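Local coordinates for protein putative NADH-depentdent flavin oxidoreductase (Cupriavidus metallidurans, PDB 5OCS) that probably reduces activated alkenes at the expense of NAD(P)H, as an FMN-dependent ene-reductase of the Old Yellow Enzyme family, at residues Ala22-Tyr27 against Ala326-Pro331; Gly32-Trp37 against Glu79-Arg84; Gly118-Arg121 against Pro125-Trp128. All blocks are in the same frame, centred on the assembly; numbering follows the deposited sequence.

Contact 1 (Ala22-Tyr27 against Ala326-Pro331); sequences APMCQY and AMLYDP
Met-24 and Leu-328 carry this buried contact, their side chains running alongside each other from opposite ends. The sulfur comes against the branch point of the leucine, with Met-24 SD 3.7 Å from Leu-328 CG and equally near its CD1. The methyl takes the other branch, Met-24 CE lying 3.7 Å from Leu-328 CD2. A bend at the last methionine torsion (chi3 -76°) turns this methyl out of line with its otherwise extended chain. Met-24 CE also comes within 4.4 Å of Met-327 CB, at the margin of the contact.

Behind the thioether, Gln-26 folds back on the loop: its NE2 donates to Met-24 O over 3.0 Å in a nearly straight bond (175°), approaching from above the carbonyl plane rather than within it. The other end of that amide, OE1, accepts from Trp-37 NE1. Leu-328 is backed by His-41 and by Ser-354 of the second subunit, and Arg-332 of that subunit hydrogen-bonds Leu-328 O through NE. Ala-22, just after strand 19-21, bonds by its backbone to Ile-323 of the last strand, where the barrel closes. Pro-23 and Cys-25 on the loop, like Ala-324 and Arg-325 where the helix begins, belong to the FMN site. Across the segments, the thioether and leucine branches hold by shape and dispersion, while the polar bonds stay within one segment or go to residues outside the pair.

Contact 2 (Gly32-Trp37 against Glu79-Arg84); sequences GNATDW and EAALGR
Ala-81, on helix 76-92, meets Ala-34 in the loop that leads into helix 36-46. Just before it, Glu-79 points away from the loop and forms salt bridges with Arg-166 and Arg-169; its carbonyl accepts from Gly-83 N within the helix. The methyl of Ala-81 then presses on the loop backbone, Ala-81 CB lying 3.5 Å from Ala-34 O and 3.6 Å from Ala-34 N. Ala-81 CB also meets Asn-33 CB at 3.9 Å, while the polar end of Asn-33 turns to Asn-78, with OD1 taking the bond from ND2. In return, Ala-34 CB rests 3.9 Å from Ala-81 O, so each methyl packs on the other's main chain. In this TIM barrel, helix 76-92 connects strands 52-59 and 96-102, and the loop it touches follows strand 19-21: the contact joins neighbouring beta-alpha units. On the loop side, Thr-35 takes the N-cap position of helix 36-46, its OG1 accepting a weak bond from Trp-37 N. Next along helix 76-92, Leu-82 N lies 4.1 Å from Ala-34 CB, a plain van der Waals approach to the same methyl that rests on the carbonyl of Ala-81.

Contact 3 (Gly118-Arg121 against Pro125-Trp128); sequences GQIR and PRGW
Ile-120 supplies the apolar part of the contact, and its two branches go to different places. Ile-120 CG2 presses on the backbone of the second segment, 3.4 Å from Pro-125 O and 3.5 Å from Gly-127 CA, the latter tighter than usual for two carbons. CG2 gets there by standing opposite the isoleucine's own backbone N, while CG1 lies beside that N (chi1 -48°) and sends CD1 to Arg-126. The two side chains cross at about a right angle, and Ile-120 CD1 comes obliquely to within 3.5 Å of Arg-126 NH1.

The direct polar touch is a CA-H...O contact from Gly-127 CA to Arg-121 O, 3.4 Å long and close to straight at the hydrogen (161°). Lacking a side chain where one would point at this carbonyl, Gly-127 allows the two backbones to approach so closely.

Water and a neighbouring serine provide the hydrogen bonding between the two segments. One water donates to Ile-120 O (2.8 Å) and to Trp-128 O (2.9 Å), bridging the carbonyls. Ser-109 OG also bonds to Ile-120 O and to Trp-128 N, so the isoleucine carbonyl is gripped by two partners. Trp-128 NE1 hydrogen-bonds Glu-63 O.

Charged groups are held from outside. Arg-126 NH2 forms a salt bridge with Glu-111, which probably steadies the guanidinium beside CD1, and Arg-121 pairs with Asp-123.

Pro-125 and Arg-126 have the backbone angles of a type II beta turn, Arg-126 taking the positive phi (77°) of its second corner. This turn helps fold the long surface excursion after strand 96-102 back on itself, a beta-alpha loop decorating the TIM barrel.

How the contacts relate
Contact 1 is buried, contact 2 is partly so, and contact 3 lies at the surface of the same TIM barrel. Contacts 1 and 2 share the region after strand 19-21: they touch through Gln-26 OE1 and Trp-37 NE1, 2.8 Å apart, and both reach the second subunit. Contact 3, its centre about 25 Å from that of contact 1, is made within one loop and meets no other chain of the assembly. Chemistry follows place: a methionine and a leucine pack side by side in contact 1, small methyls pack on backbone in contact 2, and a water bridges the two segments of contact 3. Along the chain, contact 1 encloses the other two, which follow in series.

Contact 1 (Ala22-Tyr27 against Ala326-Pro331)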
loop_
_atom_site.group_PDB
_atom_site.type_symbol
_atom_site.label_atom_id
_atom_site.label_comp_id
_atom_site.label_asym_id
_atom_site.label_seq_id
_atom_site.Cartn_x
_atom_site.Cartn_y
_atom_site.Cartn_z
ATOM N N ALA D 22 -11.099 -9.729 -2.141
ATOM C CA ALA D 22 -12.425 -9.625 -2.739
ATOM C C ALA D 22 -12.469 -8.430 -3.674
ATOM O O ALA D 22 -11.757 -7.469 -3.439
ATOM C CB ALA D 22 -13.506 -9.454 -1.650
ATOM N N PRO D 23 -13.290 -8.508 -4.743
ATOM C CA PRO D 23 -13.422 -7.356 -5.633
ATOM C C PRO D 23 -14.153 -6.280 -4.860
ATOM O O PRO D 23 -15.244 -6.563 -4.249
ATOM C CB PRO D 23 -14.272 -7.890 -6.789
ATOM C CG PRO D 23 -15.046 -9.032 -6.191
ATOM C CD PRO D 23 -14.191 -9.616 -5.115
ATOM N N MET D 24 -13.534 -5.123 -4.745
ATOM C CA MET D 24 -14.071 -4.076 -3.929
ATOM C C MET D 24 -14.094 -2.816 -4.764
ATOM O O MET D 24 -13.043 -2.300 -5.102
ATOM C CB MET D 24 -13.216 -3.863 -2.683
ATOM C CG MET D 24 -13.422 -4.927 -1.641
ATOM S SD MET D 24 -12.339 -4.710 -0.203
ATOM C CE MET D 24 -10.781 -5.274 -0.844
ATOM N N CYS D 25 -15.303 -2.335 -5.085
ATOM C CA CYS D 25 -15.459 -1.119 -5.878
ATOM C C CYS D 25 -14.719 0.044 -5.254
ATOM O O CYS D 25 -14.802 0.250 -4.029
ATOM C CB CYS D 25 -16.950 -0.758 -6.027
ATOM S SG CYS D 25 -17.791 -1.951 -7.072
ATOM N N GLN D 26 -13.987 0.794 -6.086
ATOM C CA GLN D 26 -13.241 1.924 -5.639
ATOM C C GLN D 26 -13.864 3.250 -6.100
ATOM O O GLN D 26 -13.478 4.290 -5.571
ATOM C CB GLN D 26 -11.776 1.843 -6.143
ATOM C CG GLN D 26 -11.025 0.637 -5.640
ATOM C CD GLN D 26 -10.940 0.667 -4.139
ATOM O OE1 GLN D 26 -10.294 1.565 -3.565
ATOM N NE2 GLN D 26 -11.628 -0.247 -3.481
ATOM N N TYR D 27 -14.767 3.216 -7.093
ATOM C CA TYR D 27 -15.446 4.455 -7.560
ATOM C C TYR D 27 -14.436 5.549 -7.889
ATOM O O TYR D 27 -14.661 6.705 -7.600
ATOM C CB TYR D 27 -16.454 4.958 -6.485
ATOM C CG TYR D 27 -17.310 3.862 -5.922
ATOM C CD1 TYR D 27 -18.468 3.459 -6.588
ATOM C CD2 TYR D 27 -16.985 3.237 -4.710
ATOM C CE1 TYR D 27 -19.255 2.407 -6.095
ATOM C CE2 TYR D 27 -17.772 2.204 -4.198
ATOM C CZ TYR D 27 -18.911 1.809 -4.906
ATOM O OH TYR D 27 -19.698 0.790 -4.432
ATOM N N ALA D 326 -11.405 -6.216 5.895
ATOM C CA ALA D 326 -10.188 -6.381 6.699
ATOM C C ALA D 326 -8.925 -6.144 5.879
ATOM O O ALA D 326 -7.912 -5.787 6.466
ATOM C CB ALA D 326 -10.115 -7.737 7.397
ATOM N N MET D 327 -8.983 -6.410 4.572
ATOM C CA MET D 327 -7.857 -6.128 3.677
ATOM C C MET D 327 -7.660 -4.633 3.512
ATOM O O MET D 327 -6.514 -4.218 3.319
ATOM C CB MET D 327 -8.048 -6.750 2.290
ATOM C CG MET D 327 -7.890 -8.247 2.186
ATOM S SD MET D 327 -6.220 -8.850 2.576
ATOM C CE MET D 327 -5.111 -7.657 1.854
ATOM N N LEU D 328 -8.735 -3.818 3.556
ATOM C CA LEU D 328 -8.605 -2.363 3.410
ATOM C C LEU D 328 -8.022 -1.766 4.690
ATOM O O LEU D 328 -7.152 -0.890 4.653
ATOM C CB LEU D 328 -9.929 -1.705 3.094
ATOM C CG LEU D 328 -10.658 -2.178 1.840
ATOM C CD1 LEU D 328 -12.022 -1.533 1.750
ATOM C CD2 LEU D 328 -9.809 -2.021 0.570
ATOM N N TYR D 329 -8.469 -2.284 5.820
ATOM C CA TYR D 329 -8.062 -1.789 7.143
ATOM C C TYR D 329 -6.722 -2.369 7.545
ATOM O O TYR D 329 -6.064 -1.854 8.483
ATOM C CB TYR D 329 -9.139 -2.198 8.161
ATOM C CG TYR D 329 -9.082 -1.484 9.481
ATOM C CD1 TYR D 329 -9.294 -0.112 9.559
ATOM C CD2 TYR D 329 -8.857 -2.178 10.697
ATOM C CE1 TYR D 329 -9.232 0.559 10.759
ATOM C CE2 TYR D 329 -8.827 -1.505 11.913
ATOM C CZ TYR D 329 -9.038 -0.123 11.926
ATOM O OH TYR D 329 -8.996 0.639 13.073
ATOM N N ASP D 330 -6.311 -3.453 6.868
ATOM C CA ASP D 330 -4.958 -4.103 7.049
ATOM C C ASP D 330 -4.514 -4.751 5.725
ATOM O O ASP D 330 -4.733 -5.952 5.471
ATOM C CB ASP D 330 -5.001 -5.151 8.159
ATOM C CG ASP D 330 -3.662 -5.831 8.405
ATOM O OD1 ASP D 330 -2.613 -5.447 7.798
ATOM O OD2 ASP D 330 -3.684 -6.824 9.195
ATOM N N PRO D 331 -3.870 -3.980 4.834
ATOM C CA PRO D 331 -3.434 -4.553 3.571
ATOM C C PRO D 331 -2.322 -5.559 3.705
ATOM O O PRO D 331 -1.999 -6.206 2.733
ATOM C CB PRO D 331 -2.928 -3.330 2.782
ATOM C CG PRO D 331 -2.532 -2.407 3.845
ATOM C CD PRO D 331 -3.550 -2.559 4.917
#

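Contact 2 (Gly32-Trp37 against Glu79-Arg84)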
loop_
_atom_site.group_PDB
_atom_site.type_symbol
_atom_site.label_atom_id
_atom_site.label_comp_id
_atom_site.label_asym_id
_atom_site.label_seq_id
_atom_site.Cartn_x
_atom_site.Cartn_y
_atom_site.Cartn_z
ATOM N N GLY D 32 -14.355 5.149 -17.092
ATOM C CA GLY D 32 -14.010 3.723 -17.053
ATOM C C GLY D 32 -12.510 3.534 -16.892
ATOM O O GLY D 32 -12.054 2.439 -16.606
ATOM N N ASN D 33 -11.732 4.592 -17.083
ATOM C CA ASN D 33 -10.290 4.488 -17.019
ATOM C C ASN D 33 -9.711 4.454 -15.607
ATOM O O ASN D 33 -9.965 5.345 -14.788
ATOM C CB ASN D 33 -9.632 5.676 -17.754
ATOM C CG ASN D 33 -9.997 5.741 -19.208
ATOM O OD1 ASN D 33 -10.038 4.750 -19.901
ATOM N ND2 ASN D 33 -10.249 6.930 -19.676
ATOM N N ALA D 34 -8.883 3.455 -15.354
ATOM C CA ALA D 34 -8.120 3.407 -14.134
ATOM C C ALA D 34 -7.278 4.656 -13.998
ATOM O O ALA D 34 -6.812 5.229 -14.993
ATOM C CB ALA D 34 -7.233 2.165 -14.089
ATOM N N THR D 35 -7.084 5.066 -12.756
ATOM C CA THR D 35 -6.335 6.287 -12.410
ATOM C C THR D 35 -5.160 5.932 -11.521
ATOM O O THR D 35 -4.917 4.765 -11.227
ATOM C CB THR D 35 -7.236 7.308 -11.699
ATOM O OG1 THR D 35 -7.674 6.758 -10.435
ATOM C CG2 THR D 35 -8.452 7.621 -12.543
ATOM N N ASP D 36 -4.452 6.946 -11.070
ATOM C CA ASP D 36 -3.341 6.729 -10.157
ATOM C C ASP D 36 -3.787 6.007 -8.891
ATOM O O ASP D 36 -3.015 5.232 -8.315
ATOM C CB ASP D 36 -2.596 8.035 -9.812
ATOM C CG ASP D 36 -3.493 9.185 -9.237
ATOM O OD1 ASP D 36 -4.723 9.026 -8.904
ATOM O OD2 ASP D 36 -2.938 10.339 -9.104
ATOM N N TRP D 37 -5.037 6.205 -8.489
ATOM C CA TRP D 37 -5.558 5.487 -7.322
ATOM C C TRP D 37 -5.423 3.977 -7.511
ATOM O O TRP D 37 -5.047 3.261 -6.568
ATOM C CB TRP D 37 -7.029 5.822 -7.068
ATOM C CG TRP D 37 -7.573 5.000 -5.934
ATOM C CD1 TRP D 37 -8.368 3.899 -6.025
ATOM C CD2 TRP D 37 -7.225 5.126 -4.567
ATOM N NE1 TRP D 37 -8.585 3.374 -4.790
ATOM C CE2 TRP D 37 -7.886 4.105 -3.871
ATOM C CE3 TRP D 37 -6.440 6.021 -3.852
ATOM C CZ2 TRP D 37 -7.792 3.965 -2.517
ATOM C CZ3 TRP D 37 -6.371 5.888 -2.483
ATOM C CH2 TRP D 37 -7.030 4.868 -1.832
ATOM N N GLU D 79 -8.704 -0.121 -21.550
ATOM C CA GLU D 79 -7.736 -1.237 -21.620
ATOM C C GLU D 79 -6.316 -0.760 -21.340
ATOM O O GLU D 79 -5.611 -1.345 -20.519
ATOM C CB GLU D 79 -7.800 -1.982 -22.948
ATOM C CG GLU D 79 -6.936 -3.254 -22.992
ATOM C CD GLU D 79 -7.147 -4.022 -24.283
ATOM O OE1 GLU D 79 -8.181 -3.780 -25.005
ATOM O OE2 GLU D 79 -6.263 -4.850 -24.606
ATOM N N ALA D 80 -5.903 0.299 -22.008
ATOM C CA ALA D 80 -4.587 0.881 -21.774
ATOM C C ALA D 80 -4.366 1.328 -20.326
ATOM O O ALA D 80 -3.308 1.074 -19.778
ATOM C CB ALA D 80 -4.302 2.065 -22.719
ATOM N N ALA D 81 -5.350 1.995 -19.731
ATOM C CA ALA D 81 -5.247 2.495 -18.337
ATOM C C ALA D 81 -5.094 1.347 -17.346
ATOM O O ALA D 81 -4.235 1.367 -16.469
ATOM C CB ALA D 81 -6.456 3.354 -17.970
ATOM N N LEU D 82 -5.883 0.313 -17.523
ATOM C CA LEU D 82 -5.723 -0.874 -16.663
ATOM C C LEU D 82 -4.392 -1.608 -16.904
ATOM O O LEU D 82 -3.745 -2.070 -15.955
ATOM C CB LEU D 82 -6.930 -1.798 -16.821
ATOM C CG LEU D 82 -7.082 -2.963 -15.851
ATOM C CD1 LEU D 82 -7.026 -2.552 -14.393
ATOM C CD2 LEU D 82 -8.394 -3.676 -16.156
ATOM N N GLY D 83 -3.964 -1.668 -18.164
ATOM C CA GLY D 83 -2.687 -2.273 -18.541
ATOM C C GLY D 83 -1.511 -1.604 -17.842
ATOM O O GLY D 83 -0.554 -2.316 -17.427
ATOM N N ARG D 84 -1.568 -0.274 -17.671
ATOM C CA ARG D 84 -0.491 0.436 -16.943
ATOM C C ARG D 84 -0.392 -0.023 -15.495
ATOM O O ARG D 84 0.699 -0.289 -14.985
ATOM C CB ARG D 84 -0.674 1.937 -16.991
ATOM C CG ARG D 84 -0.380 2.529 -18.366
ATOM C CD ARG D 84 -0.338 4.084 -18.333
ATOM N NE ARG D 84 -1.671 4.683 -18.382
ATOM C CZ ARG D 84 -2.409 4.860 -19.497
ATOM N NH1 ARG D 84 -3.613 5.399 -19.395
ATOM N NH2 ARG D 84 -1.968 4.490 -20.710
#

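Contact 3 (Gly118-Arg121 against Pro125-Trp128)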
loop_
_atom_site.group_PDB
_atom_site.type_symbol
_atom_site.label_atom_id
_atom_site.label_comp_id
_atom_site.label_asym_id
_atom_site.label_seq_id
_atom_site.Cartn_x
_atom_site.Cartn_y
_atom_site.Cartn_z
ATOM N N GLY D 118 -27.345 7.366 -4.087
ATOM C CA GLY D 118 -28.671 7.515 -4.722
ATOM C C GLY D 118 -28.658 7.361 -6.223
ATOM O O GLY D 118 -27.607 7.422 -6.857
ATOM N N GLN D 119 -29.833 7.105 -6.798
ATOM C CA GLN D 119 -29.981 7.088 -8.225
ATOM C C GLN D 119 -29.765 8.471 -8.809
ATOM O O GLN D 119 -30.260 9.464 -8.262
ATOM C CB GLN D 119 -31.372 6.602 -8.631
ATOM C CG GLN D 119 -31.473 6.188 -10.084
ATOM C CD GLN D 119 -32.894 5.848 -10.523
ATOM O OE1 GLN D 119 -33.834 6.667 -10.379
ATOM N NE2 GLN D 119 -33.057 4.664 -11.089
ATOM N N ILE D 120 -29.029 8.522 -9.918
ATOM C CA ILE D 120 -28.919 9.686 -10.763
ATOM C C ILE D 120 -29.901 9.456 -11.911
ATOM O O ILE D 120 -29.792 8.481 -12.664
ATOM C CB ILE D 120 -27.488 9.895 -11.310
ATOM C CG1 ILE D 120 -26.444 9.778 -10.175
ATOM C CG2 ILE D 120 -27.394 11.262 -11.997
ATOM C CD1 ILE D 120 -24.991 9.783 -10.643
ATOM N N ARG D 121 -30.866 10.360 -12.070
ATOM C CA ARG D 121 -31.896 10.164 -13.106
ATOM C C ARG D 121 -31.275 10.268 -14.503
ATOM O O ARG D 121 -30.296 10.997 -14.682
ATOM C CB ARG D 121 -33.023 11.220 -12.991
ATOM C CG ARG D 121 -33.786 11.258 -11.671
ATOM C CD ARG D 121 -34.820 12.400 -11.690
ATOM N NE ARG D 121 -35.442 12.493 -13.017
ATOM C CZ ARG D 121 -36.572 11.886 -13.412
ATOM N NH1 ARG D 121 -37.333 11.175 -12.573
ATOM N NH2 ARG D 121 -36.983 12.045 -14.666
ATOM N N PRO D 125 -27.315 15.547 -14.691
ATOM C CA PRO D 125 -25.916 15.461 -15.109
ATOM C C PRO D 125 -25.310 14.147 -14.624
ATOM O O PRO D 125 -25.566 13.734 -13.485
ATOM C CB PRO D 125 -25.237 16.670 -14.420
ATOM C CG PRO D 125 -26.353 17.595 -14.077
ATOM C CD PRO D 125 -27.530 16.697 -13.796
ATOM N N ARG D 126 -24.583 13.489 -15.518
ATOM C CA ARG D 126 -23.923 12.192 -15.260
ATOM C C ARG D 126 -24.836 10.972 -15.281
ATOM O O ARG D 126 -24.322 9.877 -15.298
ATOM C CB ARG D 126 -23.092 12.208 -13.946
ATOM C CG ARG D 126 -22.019 13.315 -13.891
ATOM C CD ARG D 126 -21.366 13.442 -12.507
ATOM N NE ARG D 126 -22.416 13.757 -11.555
ATOM C CZ ARG D 126 -22.812 13.014 -10.516
ATOM N NH1 ARG D 126 -22.192 11.900 -10.152
ATOM N NH2 ARG D 126 -23.852 13.425 -9.812
ATOM N N GLY D 127 -26.163 11.154 -15.319
ATOM C CA GLY D 127 -27.118 10.055 -15.232
ATOM C C GLY D 127 -27.359 9.394 -16.570
ATOM O O GLY D 127 -27.017 9.939 -17.616
ATOM N N TRP D 128 -27.940 8.202 -16.536
ATOM C CA TRP D 128 -28.296 7.486 -17.771
ATOM C C TRP D 128 -29.402 6.493 -17.613
ATOM O O TRP D 128 -29.701 6.046 -16.508
ATOM C CB TRP D 128 -27.084 6.806 -18.393
ATOM C CG TRP D 128 -26.463 5.665 -17.589
ATOM C CD1 TRP D 128 -26.827 4.365 -17.611
ATOM C CD2 TRP D 128 -25.378 5.762 -16.659
ATOM N NE1 TRP D 128 -26.029 3.626 -16.775
ATOM C CE2 TRP D 128 -25.123 4.464 -16.184
ATOM C CE3 TRP D 128 -24.554 6.812 -16.225
ATOM C CZ2 TRP D 128 -24.088 4.199 -15.294
ATOM C CZ3 TRP D 128 -23.551 6.538 -15.311
ATOM C CH2 TRP D 128 -23.312 5.244 -14.880
HETATM O O HOH W 1 -31.063 6.358 -13.985
#